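Local coordinates for protein angel homolog 2 (Homo sapiens, PDB 6RW0) that acts as a 2',3'-cyclic phosphatase of the CCR4 deadenylase family and probably binds the 3' untranslated regions of mRNA, at residues 48-54 with 423-429; 70-74 with 355-359; 84-89 with 411-415; 122-128 with 139-145. All coordinates share one frame; numbering follows the deposited sequence. Where two conformers were deposited one is given.

Contact 1 (48-54 with 423-429); sequences NKFDFSV and AKFRLEL
Strands 49-54 and 423-428 run antiparallel, 4.6 Å apart at closest approach, with their N-to-C directions at 161°. The hydrogen-bonded pairs are F50 with L427, F52 with F425 and V54 with A423; L427 N to F50 O, at 2.8 Å, is nearly straight. L429 N also donates to N48 O.

The polar face carries K49, D51, K424 and R426. R426 grips D51 side-on: NE meets OD1 at 2.8 Å and NH2 meets OD2 at 2.9 Å, both on syn lone pairs, with the carboxylate and guanidinium nearly coplanar (16°). K49 lays CD over one guanidinium face and bends NZ back to D51 OD2 in a salt bridge whose hydrogen bond is weak, while a water links that oxygen to K424 NZ. A leucine at R426 would probably leave the D51 carboxylate without its two-pronged mate and less fixed in rotation.

On the other face, F52 CG lies between the backbone N and the carbonyl carbon (chi1 66°), bringing the ring under F425 CB, 4.2 Å from the ring centroid; V54 CG2 meets the F425 ring edge. Pairing of an early strand with the C-terminal one, inside a two-sheet sandwich, fits the DNase I-like fold.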
# COMPACT_ATOMS: atom_id res chain seq x y z
N ASN A 48 -13.97 22.84 14.65
CA ASN A 48 -13.46 23.15 13.29
C ASN A 48 -12.59 21.97 12.84
O ASN A 48 -11.43 21.94 13.20
CB ASN A 48 -12.63 24.42 13.27
CG ASN A 48 -13.47 25.66 13.55
OD1 ASN A 48 -14.55 25.81 12.99
ND2 ASN A 48 -12.96 26.53 14.40
N LYS A 49 -13.14 21.05 12.05
CA LYS A 49 -12.41 19.83 11.66
C LYS A 49 -12.96 19.28 10.35
O LYS A 49 -14.07 19.61 10.00
CB LYS A 49 -12.65 18.76 12.73
CG LYS A 49 -14.00 18.07 12.58
CD LYS A 49 -14.70 17.72 13.85
CE LYS A 49 -16.18 17.46 13.66
NZ LYS A 49 -16.48 16.56 12.53
N PHE A 50 -12.17 18.45 9.67
CA PHE A 50 -12.59 17.72 8.46
C PHE A 50 -12.29 16.25 8.77
O PHE A 50 -11.15 15.96 8.97
CB PHE A 50 -11.85 18.20 7.22
CG PHE A 50 -12.15 17.41 5.97
CD1 PHE A 50 -13.36 17.55 5.31
CD2 PHE A 50 -11.23 16.52 5.46
CE1 PHE A 50 -13.62 16.83 4.16
CE2 PHE A 50 -11.51 15.79 4.32
CZ PHE A 50 -12.70 15.95 3.67
N ASP A 51 -13.29 15.38 8.78
CA ASP A 51 -13.10 13.95 9.10
C ASP A 51 -13.25 13.16 7.80
O ASP A 51 -14.09 13.52 7.02
CB ASP A 51 -14.12 13.46 10.13
CG ASP A 51 -13.90 14.00 11.53
OD1 ASP A 51 -12.89 14.61 11.77
OD2 ASP A 51 -14.77 13.78 12.36
N PHE A 52 -12.42 12.16 7.58
CA PHE A 52 -12.52 11.33 6.36
C PHE A 52 -11.93 9.97 6.67
O PHE A 52 -11.06 9.85 7.48
CB PHE A 52 -11.81 11.99 5.17
CG PHE A 52 -10.32 12.12 5.32
CD1 PHE A 52 -9.76 13.09 6.11
CD2 PHE A 52 -9.49 11.23 4.67
CE1 PHE A 52 -8.39 13.19 6.24
CE2 PHE A 52 -8.12 11.34 4.80
CZ PHE A 52 -7.57 12.32 5.58
N SER A 53 -12.45 8.98 5.97
CA SER A 53 -12.00 7.61 6.10
C SER A 53 -11.28 7.14 4.84
O SER A 53 -11.54 7.62 3.74
CB SER A 53 -13.18 6.68 6.40
OG SER A 53 -14.17 6.78 5.38
N VAL A 54 -10.37 6.19 5.04
CA VAL A 54 -9.51 5.64 4.00
C VAL A 54 -9.50 4.13 4.12
O VAL A 54 -9.23 3.59 5.20
CB VAL A 54 -8.06 6.16 4.10
CG1 VAL A 54 -7.19 5.54 2.98
CG2 VAL A 54 -8.00 7.66 4.05
N ALA A 423 -9.29 3.15 8.11
CA ALA A 423 -9.00 4.12 9.15
C ALA A 423 -9.92 5.32 9.00
O ALA A 423 -10.30 5.68 7.88
CB ALA A 423 -7.56 4.62 9.03
N LYS A 424 -10.22 5.96 10.12
CA LYS A 424 -10.89 7.25 10.11
C LYS A 424 -9.94 8.30 10.69
O LYS A 424 -9.40 8.11 11.78
CB LYS A 424 -12.18 7.26 10.91
CG LYS A 424 -12.92 8.59 10.75
CD LYS A 424 -14.40 8.49 11.09
CE LYS A 424 -14.85 9.72 11.87
NZ LYS A 424 -16.32 9.90 11.85
N PHE A 425 -9.77 9.38 9.94
CA PHE A 425 -8.84 10.46 10.30
C PHE A 425 -9.58 11.78 10.55
O PHE A 425 -10.66 11.96 10.05
CB PHE A 425 -7.84 10.72 9.17
CG PHE A 425 -6.89 9.59 8.90
CD1 PHE A 425 -5.87 9.29 9.78
CD2 PHE A 425 -7.00 8.85 7.75
CE1 PHE A 425 -5.00 8.24 9.53
CE2 PHE A 425 -6.13 7.80 7.50
CZ PHE A 425 -5.13 7.51 8.39
N ARG A 426 -8.95 12.65 11.32
CA ARG A 426 -9.45 14.01 11.57
C ARG A 426 -8.37 15.01 11.15
O ARG A 426 -7.26 14.87 11.59
CB ARG A 426 -9.76 14.23 13.05
CG ARG A 426 -10.08 15.68 13.37
CD ARG A 426 -10.94 15.82 14.61
NE ARG A 426 -12.22 15.19 14.43
CZ ARG A 426 -12.97 14.75 15.43
NH1 ARG A 426 -12.58 14.94 16.67
NH2 ARG A 426 -14.10 14.13 15.19
N LEU A 427 -8.71 15.98 10.33
CA LEU A 427 -7.81 17.11 10.05
C LEU A 427 -8.36 18.27 10.88
O LEU A 427 -9.46 18.68 10.62
CB LEU A 427 -7.84 17.43 8.56
CG LEU A 427 -7.10 18.70 8.17
CD1 LEU A 427 -5.64 18.61 8.56
CD2 LEU A 427 -7.26 18.97 6.70
N GLU A 428 -7.62 18.71 11.88
CA GLU A 428 -8.02 19.85 12.69
C GLU A 428 -7.79 21.14 11.91
O GLU A 428 -6.74 21.31 11.27
CB GLU A 428 -7.19 19.91 13.97
CG GLU A 428 -7.29 18.68 14.84
CD GLU A 428 -8.54 18.67 15.70
OE1 GLU A 428 -9.41 19.55 15.52
OE2 GLU A 428 -8.64 17.77 16.56
N LEU A 429 -8.76 22.04 11.97
CA LEU A 429 -8.72 23.29 11.21
C LEU A 429 -8.70 24.50 12.14
O LEU A 429 -8.93 24.36 13.35
CB LEU A 429 -9.94 23.37 10.29
CG LEU A 429 -10.04 22.26 9.24
CD1 LEU A 429 -11.34 22.35 8.47
CD2 LEU A 429 -8.86 22.32 8.30
O HOH W 1 -16.91 12.40 11.87

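Contact 2 (70-74 with 355-359); sequences HLYRH and CHSRS
S357, H356 and L71 bury the most surface here, and they meet where the turn after strand 354-356 comes up against the loop that follows helix 62-67. The backbone of S357 makes the central link: its N donates to L71 O at 3.0 Å. From the same residue, OG reaches the edge of the H74 imidazole and hydrogen-bonds ND1 at 2.8 Å; either partner could be the donor. The far nitrogen of that ring, NE2, is bonded to L409 O outside the two segments, so the H74 imidazole is tied down at both nitrogens.

H356 offers its ring to L71. The leucine's CD1 lies over one face, 4.2 Å from the ring centroid, and L71 CD2 approaches H356 CE1 at 3.8 Å. With chi1 at 59°, CG of H356 sits between the backbone N and the carbonyl carbon, folding the ring back so that ND1 accepts the R358 N-H at 3.1 Å, the donor almost in the ring plane. An alanine in place of H356 is likely to open a gap beside L71 CD1 and leave the R358 N-H without this acceptor.

L71 CD2 also packs against the aliphatic part of R358, 3.7 Å from its CD, the two side chains crossing at about a right angle. H356 CB comes near CE1 of Y72, whose hydroxyl is hydrogen-bonded to D417 OD2. The Y72 side chain lies about 5 Å from the bound magnesium ion, which places this loop-to-loop contact at the margin of the metal site of the endonuclease/exonuclease/phosphatase domain.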
# COMPACT_ATOMS: atom_id res chain seq x y z
N HIS A 70 -1.34 -22.56 -7.28
CA HIS A 70 -0.77 -23.32 -6.17
C HIS A 70 -0.92 -22.62 -4.83
O HIS A 70 -0.89 -23.29 -3.79
CB HIS A 70 0.70 -23.62 -6.46
CG HIS A 70 1.54 -22.39 -6.58
ND1 HIS A 70 1.42 -21.50 -7.63
CD2 HIS A 70 2.49 -21.87 -5.76
CE1 HIS A 70 2.25 -20.50 -7.45
NE2 HIS A 70 2.92 -20.70 -6.33
N LEU A 71 -1.08 -21.30 -4.81
CA LEU A 71 -1.26 -20.56 -3.57
C LEU A 71 -2.67 -20.71 -3.02
O LEU A 71 -2.90 -20.39 -1.85
CB LEU A 71 -1.03 -19.06 -3.81
CG LEU A 71 0.37 -18.70 -4.30
CD1 LEU A 71 0.47 -17.20 -4.56
CD2 LEU A 71 1.45 -19.14 -3.33
N TYR A 72 -3.61 -21.18 -3.85
CA TYR A 72 -5.04 -21.19 -3.53
C TYR A 72 -5.62 -22.60 -3.50
O TYR A 72 -6.84 -22.77 -3.57
CB TYR A 72 -5.81 -20.26 -4.48
CG TYR A 72 -5.15 -18.92 -4.52
CD1 TYR A 72 -5.13 -18.09 -3.39
CD2 TYR A 72 -4.45 -18.49 -5.65
CE1 TYR A 72 -4.48 -16.88 -3.40
CE2 TYR A 72 -3.80 -17.29 -5.67
CZ TYR A 72 -3.81 -16.48 -4.55
OH TYR A 72 -3.13 -15.29 -4.60
N ARG A 73 -4.70 -23.52 -3.34
CA ARG A 73 -5.18 -24.99 -3.29
C ARG A 73 -6.16 -25.29 -2.12
O ARG A 73 -7.08 -26.19 -2.14
CB ARG A 73 -3.97 -25.91 -3.05
CG ARG A 73 -3.13 -26.26 -4.25
CD ARG A 73 -1.94 -27.16 -3.82
NE ARG A 73 -1.28 -26.66 -2.61
CZ ARG A 73 -1.03 -27.38 -1.51
NH1 ARG A 73 -1.35 -28.66 -1.45
NH2 ARG A 73 -0.43 -26.80 -0.48
N HIS A 74 -6.05 -24.46 -1.07
CA HIS A 74 -6.87 -24.65 0.11
C HIS A 74 -8.31 -24.18 -0.08
O HIS A 74 -9.15 -24.49 0.76
CB HIS A 74 -6.24 -23.89 1.28
CG HIS A 74 -6.11 -22.42 1.03
ND1 HIS A 74 -5.13 -21.88 0.22
CD2 HIS A 74 -6.85 -21.38 1.48
CE1 HIS A 74 -5.26 -20.57 0.19
NE2 HIS A 74 -6.30 -20.24 0.94
N CYS A 355 -3.27 -14.10 3.79
CA CYS A 355 -3.23 -15.47 4.32
C CYS A 355 -3.60 -16.48 3.24
O CYS A 355 -4.77 -16.85 3.09
CB CYS A 355 -4.13 -15.66 5.52
SG CYS A 355 -4.05 -17.33 6.29
N HIS A 356 -2.59 -17.00 2.54
CA HIS A 356 -2.82 -18.06 1.57
C HIS A 356 -1.95 -19.28 1.89
O HIS A 356 -1.40 -19.36 2.99
CB HIS A 356 -2.67 -17.56 0.13
CG HIS A 356 -1.34 -16.98 -0.20
ND1 HIS A 356 -0.15 -17.63 0.05
CD2 HIS A 356 -1.01 -15.82 -0.82
CE1 HIS A 356 0.86 -16.90 -0.38
NE2 HIS A 356 0.36 -15.79 -0.92
N SER A 357 -1.84 -20.22 0.97
CA SER A 357 -1.18 -21.52 1.23
C SER A 357 0.29 -21.33 1.62
O SER A 357 0.79 -22.20 2.29
CB SER A 357 -1.31 -22.45 0.06
OG SER A 357 -2.62 -23.00 -0.02
N ARG A 358 0.97 -20.28 1.17
CA ARG A 358 2.41 -20.15 1.47
C ARG A 358 2.75 -18.94 2.34
O ARG A 358 3.91 -18.80 2.65
CB ARG A 358 3.17 -20.10 0.14
CG ARG A 358 3.04 -21.38 -0.66
CD ARG A 358 3.94 -21.43 -1.89
NE ARG A 358 5.35 -21.40 -1.56
CZ ARG A 358 6.09 -22.48 -1.34
NH1 ARG A 358 5.56 -23.68 -1.38
NH2 ARG A 358 7.38 -22.33 -1.08
N SER A 359 1.80 -18.10 2.73
CA SER A 359 2.14 -16.87 3.49
C SER A 359 1.00 -16.39 4.38
O SER A 359 -0.10 -16.35 3.91
CB SER A 359 2.53 -15.79 2.49
OG SER A 359 3.06 -14.66 3.12

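Contact 3 (84-89 with 411-415); sequences FRFPNI and NENNS
R85 and N88 of helix 82-96 make three side-chain hydrogen bonds to the loop 411-415, two of them to S415. R85 NH1 donates to S415 O at 2.9 Å, with the acceptor in the guanidinium plane and the N-H directed nearly down the carbonyl bond. One turn further on, N88 uses ND2 twice: a bond of 2.9 Å to S415 OG, close to the amide plane, and a longer one of 3.3 Å to E412 O, whose carbonyl is approached from well above its plane. The S415 side chain is thus held at OG while the main chain of the same residue is held at O.

Van der Waals contacts fill in around these bonds. S415 CB rests against R85 CB at 3.7 Å and near I89 CG1, pressing the serine into the helix surface. F84, its CG anti to the backbone N (chi1 -173°), swings its ring out to the loop, where CZ lies 3.3 Å from E412 O, with that oxygen at the ring edge.

The loop keeps its own shape through N411. Its OD1 accepts from the backbone N of N413, an Asx turn, and from that of N414 at 2.7 Å, while ND2 bonds N414 OD1.

R85 has further partners: NH2 donates to L60 O and Q62 OE1, and NH1 also to I59 O. A single buried guanidinium therefore gathers carbonyls from two separate parts of the chain; these neutral acceptors would solvate the buried positive charge, which in turn probably polarises the S415 carbonyl.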
# COMPACT_ATOMS: atom_id res chain seq x y z
N PHE A 84 -17.93 -14.87 -8.67
CA PHE A 84 -18.20 -15.05 -7.25
C PHE A 84 -17.52 -13.95 -6.42
O PHE A 84 -18.14 -13.34 -5.54
CB PHE A 84 -17.69 -16.43 -6.79
CG PHE A 84 -18.06 -16.77 -5.37
CD1 PHE A 84 -17.27 -16.35 -4.31
CD2 PHE A 84 -19.21 -17.48 -5.10
CE1 PHE A 84 -17.62 -16.64 -3.00
CE2 PHE A 84 -19.56 -17.78 -3.79
CZ PHE A 84 -18.76 -17.34 -2.74
N ARG A 85 -16.26 -13.65 -6.73
CA ARG A 85 -15.49 -12.76 -5.88
C ARG A 85 -15.92 -11.30 -6.00
O ARG A 85 -15.98 -10.59 -5.00
CB ARG A 85 -14.00 -12.88 -6.20
CG ARG A 85 -13.44 -14.27 -5.96
CD ARG A 85 -11.92 -14.28 -5.90
NE ARG A 85 -11.26 -13.73 -7.08
CZ ARG A 85 -10.51 -12.62 -7.10
NH1 ARG A 85 -10.33 -11.87 -6.02
NH2 ARG A 85 -9.95 -12.24 -8.23
N PHE A 86 -16.15 -10.82 -7.22
CA PHE A 86 -16.42 -9.39 -7.37
C PHE A 86 -17.66 -8.95 -6.61
O PHE A 86 -17.61 -7.91 -5.93
CB PHE A 86 -16.49 -8.98 -8.84
CG PHE A 86 -16.90 -7.55 -9.01
CD1 PHE A 86 -16.08 -6.54 -8.55
CD2 PHE A 86 -18.11 -7.23 -9.58
CE1 PHE A 86 -16.47 -5.21 -8.68
CE2 PHE A 86 -18.49 -5.91 -9.71
CZ PHE A 86 -17.67 -4.90 -9.26
N PRO A 87 -18.80 -9.66 -6.66
CA PRO A 87 -19.93 -9.21 -5.83
C PRO A 87 -19.60 -9.11 -4.35
O PRO A 87 -20.09 -8.20 -3.68
CB PRO A 87 -21.02 -10.25 -6.12
CG PRO A 87 -20.68 -10.77 -7.48
CD PRO A 87 -19.16 -10.77 -7.55
N ASN A 88 -18.78 -10.02 -3.83
CA ASN A 88 -18.38 -9.93 -2.42
C ASN A 88 -17.51 -8.71 -2.16
O ASN A 88 -17.69 -8.01 -1.16
CB ASN A 88 -17.61 -11.19 -2.03
CG ASN A 88 -18.51 -12.31 -1.56
OD1 ASN A 88 -19.71 -12.13 -1.36
ND2 ASN A 88 -17.92 -13.48 -1.36
N ILE A 89 -16.55 -8.44 -3.05
CA ILE A 89 -15.66 -7.30 -2.88
C ILE A 89 -16.45 -6.00 -2.95
O ILE A 89 -16.26 -5.09 -2.12
CB ILE A 89 -14.55 -7.35 -3.94
CG1 ILE A 89 -13.59 -8.51 -3.66
CG2 ILE A 89 -13.80 -6.03 -4.00
CD1 ILE A 89 -12.79 -8.98 -4.86
N ASN A 411 -12.07 -17.04 0.61
CA ASN A 411 -13.03 -18.05 1.10
C ASN A 411 -14.42 -17.65 0.60
O ASN A 411 -14.55 -16.73 -0.18
CB ASN A 411 -12.86 -18.27 2.60
CG ASN A 411 -13.22 -17.07 3.44
OD1 ASN A 411 -14.20 -16.41 3.16
ND2 ASN A 411 -12.43 -16.79 4.45
N GLU A 412 -15.45 -18.36 1.00
CA GLU A 412 -16.79 -18.09 0.44
C GLU A 412 -17.29 -16.71 0.90
O GLU A 412 -18.23 -16.26 0.33
CB GLU A 412 -17.77 -19.21 0.76
CG GLU A 412 -17.79 -19.65 2.18
CD GLU A 412 -18.30 -21.07 2.28
OE1 GLU A 412 -19.48 -21.20 2.49
OE2 GLU A 412 -17.50 -22.01 2.10
N ASN A 413 -16.69 -16.11 1.92
CA ASN A 413 -17.13 -14.79 2.44
C ASN A 413 -16.12 -13.64 2.21
O ASN A 413 -16.55 -12.51 2.00
CB ASN A 413 -17.54 -14.99 3.90
CG ASN A 413 -18.63 -16.05 4.03
OD1 ASN A 413 -18.48 -17.06 4.72
ND2 ASN A 413 -19.74 -15.82 3.36
N ASN A 414 -14.81 -13.88 2.31
CA ASN A 414 -13.75 -12.86 2.12
C ASN A 414 -13.12 -13.20 0.77
O ASN A 414 -12.47 -14.19 0.71
CB ASN A 414 -12.73 -12.92 3.24
CG ASN A 414 -13.36 -12.86 4.61
OD1 ASN A 414 -13.31 -13.84 5.35
ND2 ASN A 414 -13.92 -11.72 4.95
N SER A 415 -13.28 -12.35 -0.23
CA SER A 415 -12.99 -12.76 -1.60
C SER A 415 -11.66 -12.24 -2.13
O SER A 415 -11.43 -12.29 -3.35
CB SER A 415 -14.15 -12.41 -2.53
OG SER A 415 -15.21 -13.34 -2.35

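Contact 4 (122-128 with 139-145); sequences LGYHCEY and CAICFKH
K144 and Y124 cross at one end of the beta hairpin of strands 124-130 and 137-144, whose segments 124-128 and 139-144 run antiparallel at 162°. K144 CE rides over one face of the Y124 ring, 3.8 Å from its centroid; NZ lies further off and makes a salt bridge with D97, while the Y124 hydroxyl bonds A98 O.

H125 and F143, a hydrogen-bonded pair, lie side by side and point the same way, their ring planes 48° apart. H125 CB sits over the F143 face, 4.0 Å from the centroid, and the phenylalanine's CE1 meets the imidazole at its edge. Chi1 of 65° holds F143 CG between the backbone N and the carbonyl carbon, which tips its ring across to H125. Along its own strand, H125 NE2 donates to E127 OE2 at 2.9 Å, meeting OE2 on the anti side, tilted well out of the carboxylate plane.

The opposite face carries C126 and C142, with their SG atoms 3.5 Å apart, too far for a disulfide; L119 of helix 108-121 touches both residues. Y128 follows on this face, its ring stacked on Y111.

Where the hairpin meets that helix, G123 closes a Schellman motif with positive phi. Its carbonyl accepts the H145 N-H at 3.1 Å, and the H145 ring folds back over it, placing G123 O 3.2 Å above the imidazole plane.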
# COMPACT_ATOMS: atom_id res chain seq x y z
N LEU A 122 -21.52 4.44 -6.90
CA LEU A 122 -21.53 4.68 -5.47
C LEU A 122 -21.07 6.09 -5.10
O LEU A 122 -21.03 6.42 -3.91
CB LEU A 122 -20.64 3.66 -4.75
CG LEU A 122 -21.03 2.19 -4.82
CD1 LEU A 122 -20.01 1.30 -4.13
CD2 LEU A 122 -22.42 2.00 -4.20
N GLY A 123 -20.71 6.94 -6.06
CA GLY A 123 -20.32 8.33 -5.78
C GLY A 123 -18.83 8.54 -5.78
O GLY A 123 -18.42 9.57 -5.33
N TYR A 124 -18.05 7.60 -6.28
CA TYR A 124 -16.58 7.76 -6.30
C TYR A 124 -16.09 8.27 -7.64
O TYR A 124 -16.62 7.87 -8.64
CB TYR A 124 -15.87 6.42 -6.10
CG TYR A 124 -15.99 5.85 -4.72
CD1 TYR A 124 -15.20 6.30 -3.69
CD2 TYR A 124 -16.92 4.87 -4.45
CE1 TYR A 124 -15.33 5.79 -2.42
CE2 TYR A 124 -17.06 4.35 -3.19
CZ TYR A 124 -16.26 4.80 -2.17
OH TYR A 124 -16.39 4.31 -0.92
N HIS A 125 -15.11 9.15 -7.62
CA HIS A 125 -14.31 9.48 -8.81
C HIS A 125 -13.11 8.53 -8.75
O HIS A 125 -12.50 8.50 -7.74
CB HIS A 125 -13.85 10.91 -8.77
CG HIS A 125 -12.97 11.17 -9.92
ND1 HIS A 125 -13.47 11.27 -11.17
CD2 HIS A 125 -11.65 11.18 -10.06
CE1 HIS A 125 -12.51 11.41 -12.01
NE2 HIS A 125 -11.42 11.40 -11.35
N CYS A 126 -12.78 7.83 -9.82
CA CYS A 126 -11.74 6.81 -9.83
C CYS A 126 -10.59 7.18 -10.75
O CYS A 126 -10.81 7.60 -11.89
CB CYS A 126 -12.31 5.48 -10.32
SG CYS A 126 -13.67 4.85 -9.32
N GLU A 127 -9.36 6.99 -10.27
CA GLU A 127 -8.15 7.17 -11.07
C GLU A 127 -7.29 5.91 -11.00
O GLU A 127 -7.05 5.38 -9.91
CB GLU A 127 -7.34 8.37 -10.59
CG GLU A 127 -8.01 9.72 -10.82
CD GLU A 127 -8.05 10.15 -12.29
OE1 GLU A 127 -7.34 9.54 -13.14
OE2 GLU A 127 -8.80 11.10 -12.59
N TYR A 128 -6.81 5.46 -12.16
CA TYR A 128 -6.11 4.19 -12.27
C TYR A 128 -4.71 4.38 -12.81
O TYR A 128 -4.45 5.26 -13.64
CB TYR A 128 -6.87 3.30 -13.26
CG TYR A 128 -6.41 1.88 -13.50
CD1 TYR A 128 -6.26 0.98 -12.45
CD2 TYR A 128 -6.24 1.40 -14.79
CE1 TYR A 128 -5.90 -0.33 -12.69
CE2 TYR A 128 -5.89 0.09 -15.04
CZ TYR A 128 -5.72 -0.77 -13.99
OH TYR A 128 -5.39 -2.08 -14.26
N CYS A 139 -2.89 -0.10 -9.66
CA CYS A 139 -3.39 0.60 -8.50
C CYS A 139 -4.50 1.57 -8.89
O CYS A 139 -4.44 2.21 -9.96
CB CYS A 139 -2.29 1.45 -7.86
SG CYS A 139 -0.97 0.55 -7.09
N ALA A 140 -5.47 1.73 -8.01
CA ALA A 140 -6.49 2.75 -8.19
C ALA A 140 -6.60 3.57 -6.92
O ALA A 140 -6.45 3.04 -5.82
CB ALA A 140 -7.85 2.16 -8.56
N ILE A 141 -6.83 4.87 -7.07
CA ILE A 141 -7.24 5.72 -5.96
C ILE A 141 -8.58 6.33 -6.34
O ILE A 141 -8.71 6.95 -7.40
CB ILE A 141 -6.22 6.82 -5.62
CG1 ILE A 141 -4.88 6.23 -5.21
CG2 ILE A 141 -6.75 7.68 -4.47
CD1 ILE A 141 -3.74 7.27 -5.04
N CYS A 142 -9.57 6.14 -5.47
CA CYS A 142 -10.93 6.59 -5.71
C CYS A 142 -11.35 7.43 -4.51
O CYS A 142 -10.91 7.19 -3.39
CB CYS A 142 -11.86 5.39 -5.84
SG CYS A 142 -11.26 4.08 -6.95
N PHE A 143 -12.18 8.43 -4.72
CA PHE A 143 -12.60 9.30 -3.60
C PHE A 143 -14.03 9.78 -3.85
O PHE A 143 -14.43 9.88 -4.97
CB PHE A 143 -11.61 10.45 -3.43
CG PHE A 143 -11.59 11.38 -4.60
CD1 PHE A 143 -10.67 11.24 -5.62
CD2 PHE A 143 -12.56 12.35 -4.72
CE1 PHE A 143 -10.69 12.10 -6.70
CE2 PHE A 143 -12.59 13.20 -5.79
CZ PHE A 143 -11.65 13.07 -6.77
N LYS A 144 -14.78 9.98 -2.78
CA LYS A 144 -16.17 10.45 -2.91
C LYS A 144 -16.12 11.87 -3.47
O LYS A 144 -15.51 12.69 -2.85
CB LYS A 144 -16.88 10.42 -1.56
CG LYS A 144 -17.17 9.02 -1.04
CD LYS A 144 -18.10 8.25 -1.92
CE LYS A 144 -18.72 7.06 -1.22
NZ LYS A 144 -19.67 7.51 -0.18
N HIS A 145 -16.85 12.17 -4.54
CA HIS A 145 -16.82 13.55 -5.09
C HIS A 145 -17.55 14.53 -4.16
O HIS A 145 -17.27 15.68 -4.26
CB HIS A 145 -17.17 13.60 -6.57
CG HIS A 145 -18.30 12.76 -6.98
ND1 HIS A 145 -19.57 13.03 -6.56
CD2 HIS A 145 -18.36 11.70 -7.79
CE1 HIS A 145 -20.37 12.14 -7.09
NE2 HIS A 145 -19.65 11.31 -7.83
O HOH W 2 -19.59 9.04 -9.52

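How the contacts relate
Contacts 1 and 4 belong to one mixed sheet, in which strand 100-107 separates strand 49-58 from strand 137-144; their centres are about 18 Å apart. Contact 1 joins an early strand to the C-terminal one and encloses the other three. Contacts 2 and 3 interleave along the sequence: 70-74, 84-89, 355-359, then 411-415; contact 4 is local and nested inside the loops both close. Contacts 2 and 3 lie on the same side of the chain's centre, about 16 Å apart between centres; the centres of contacts 1 and 2 are about 37 Å apart. The sheet contacts thus build the framework, while contacts 2 and 3 bring segments far apart in sequence together beside the magnesium site.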